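Local coordinates for acyl-CoA thioesterase II (Mycobacterium avium subsp. paratuberculosis, PDB 4R9Z), which probably hydrolyses fatty acyl-CoA thioesters to free fatty acids and coenzyme A, as a double hot-dog thioesterase, at residues S51-G56 and S90-T95. Residues are numbered along the deposited sequence; the frame is centred on the assembly and turned at random.
Sequences SRTAAG and SARRVT
The backbones of Thr-53 and Arg-92 stay 8.3 Å apart between their CA atoms, and those of Ala-54 and Ser-90 6.9 Å, and the two hydrogen bonds across the gap both come from the Arg-92 side chain. In this double hot-dog protein, 51-56 is the C-terminal end of helix 39-52 with the turn that follows, and 90-95 belongs to strand 89-98 of the N-terminal hot-dog. The buried Arg-92 presents its NE and NH2 edge to Thr-53, each nitrogen bonding a different oxygen. NH2 of Arg-92 donates to the carbonyl O of Thr-53 at 2.9 Å; the bond is nearly straight (171°), and although the acceptor lies in the guanidinium plane, the donor stands above the carbonyl plane. NE of Arg-92 reaches OG1 of Thr-53 through a more bent bond. With chi1 at 72°, Thr-53 OG1 is turned to where it meets Arg-92 NE and also hydrogen-bonds to Ala-50 O. Salt bridges from NH2 to Glu-85 and from NH1 to Asp-82 probably balance the buried charge and, with the paired grip, restrict rotation of the guanidinium group. Beside these bonds, Ala-54 CB approaches Ser-90 CB at 4.5 Å, a loose apolar contact; Ser-90 OG bonds to Glu-85. The bend at chi2 (-67°) curls Arg-92 back along its own strand, where NH1 donates to Ala-91 O at 2.8 Å.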
loop_
_atom_site.group_PDB
_atom_site.type_symbol
_atom_site.label_atom_id
_atom_site.label_comp_id
_atom_site.label_asym_id
_atom_site.label_seq_id
_atom_site.Cartn_x
_atom_site.Cartn_y
_atom_site.Cartn_z
ATOM N N SER B 51 6.816 14.883 -6.349
ATOM C CA SER B 51 5.894 16.014 -6.356
ATOM C C SER B 51 6.404 17.192 -7.180
ATOM O O SER B 51 5.626 17.854 -7.860
ATOM C CB SER B 51 5.620 16.472 -4.926
ATOM O OG SER B 51 5.153 15.398 -4.134
ATOM N N ARG B 52 7.704 17.461 -7.096
ATOM C CA ARG B 52 8.319 18.558 -7.843
ATOM C C ARG B 52 8.392 18.308 -9.349
ATOM O O ARG B 52 8.602 19.243 -10.121
ATOM C CB ARG B 52 9.722 18.841 -7.297
ATOM C CG ARG B 52 9.699 19.479 -5.919
ATOM C CD ARG B 52 11.084 19.621 -5.313
ATOM N NE ARG B 52 11.935 20.538 -6.062
ATOM C CZ ARG B 52 13.166 20.871 -5.693
ATOM N NH1 ARG B 52 13.687 20.364 -4.586
ATOM N NH2 ARG B 52 13.874 21.709 -6.431
ATOM N N THR B 53 8.223 17.054 -9.762
ATOM C CA THR B 53 8.152 16.714 -11.183
ATOM C C THR B 53 6.705 16.621 -11.648
ATOM O O THR B 53 6.442 16.268 -12.793
ATOM C CB THR B 53 8.846 15.380 -11.513
ATOM O OG1 THR B 53 8.067 14.281 -11.016
ATOM C CG2 THR B 53 10.267 15.347 -10.957
ATOM N N ALA B 54 5.771 16.856 -10.733
ATOM C CA ALA B 54 4.355 16.920 -11.085
ATOM C C ALA B 54 3.853 18.344 -10.887
ATOM O O ALA B 54 3.715 18.809 -9.758
ATOM C CB ALA B 54 3.547 15.943 -10.256
ATOM N N ALA B 55 3.513 19.008 -11.985
ATOM C CA ALA B 55 3.318 20.449 -11.965
ATOM C C ALA B 55 2.000 20.858 -11.318
ATOM O O ALA B 55 0.930 20.685 -11.903
ATOM C CB ALA B 55 3.399 20.994 -13.379
ATOM N N GLY B 56 2.100 21.422 -10.114
ATOM C CA GLY B 56 0.947 21.909 -9.372
ATOM C C GLY B 56 -0.091 20.842 -9.064
ATOM O O GLY B 56 -1.295 21.109 -9.044
ATOM N N SER B 90 -1.310 11.928 -12.490
ATOM C CA SER B 90 0.109 11.741 -12.723
ATOM C C SER B 90 0.605 10.583 -11.863
ATOM O O SER B 90 0.082 10.333 -10.777
ATOM C CB SER B 90 0.890 13.018 -12.398
ATOM O OG SER B 90 0.546 14.069 -13.280
ATOM N N ALA B 91 1.613 9.875 -12.357
ATOM C CA ALA B 91 2.230 8.801 -11.596
ATOM C C ALA B 91 3.743 8.907 -11.701
ATOM O O ALA B 91 4.276 9.248 -12.757
ATOM C CB ALA B 91 1.754 7.453 -12.091
ATOM N N ARG B 92 4.429 8.637 -10.597
ATOM C CA ARG B 92 5.887 8.702 -10.572
ATOM C C ARG B 92 6.508 7.481 -9.917
ATOM O O ARG B 92 5.917 6.875 -9.026
ATOM C CB ARG B 92 6.361 9.966 -9.850
ATOM C CG ARG B 92 5.859 11.253 -10.474
ATOM C CD ARG B 92 6.473 11.461 -11.846
ATOM N NE ARG B 92 6.096 12.748 -12.418
ATOM C CZ ARG B 92 5.202 12.885 -13.388
ATOM N NH1 ARG B 92 4.606 11.815 -13.887
ATOM N NH2 ARG B 92 4.904 14.087 -13.860
ATOM N N ARG B 93 7.700 7.122 -10.382
ATOM C CA ARG B 93 8.567 6.182 -9.687
ATOM C C ARG B 93 9.732 6.978 -9.121
ATOM O O ARG B 93 10.248 7.871 -9.782
ATOM C CB ARG B 93 9.100 5.098 -10.622
ATOM C CG ARG B 93 10.159 4.220 -9.965
ATOM C CD ARG B 93 10.905 3.321 -10.957
ATOM N NE ARG B 93 10.127 2.951 -12.135
ATOM C CZ ARG B 93 10.666 2.724 -13.331
ATOM N NH1 ARG B 93 11.978 2.849 -13.494
ATOM N NH2 ARG B 93 9.899 2.384 -14.365
ATOM N N VAL B 94 10.127 6.691 -7.887
ATOM C CA VAL B 94 11.312 7.323 -7.327
ATOM C C VAL B 94 12.234 6.254 -6.781
ATOM O O VAL B 94 11.819 5.414 -5.989
ATOM C CB VAL B 94 10.977 8.327 -6.216
ATOM C CG1 VAL B 94 12.256 8.875 -5.610
ATOM C CG2 VAL B 94 10.123 9.459 -6.762
ATOM N N THR B 95 13.485 6.276 -7.218
ATOM C CA THR B 95 14.475 5.333 -6.725
ATOM C C THR B 95 15.555 6.102 -5.978
ATOM O O THR B 95 16.151 7.028 -6.522
ATOM C CB THR B 95 15.090 4.498 -7.871
ATOM O OG1 THR B 95 14.057 3.757 -8.531
ATOM C CG2 THR B 95 16.104 3.517 -7.331
#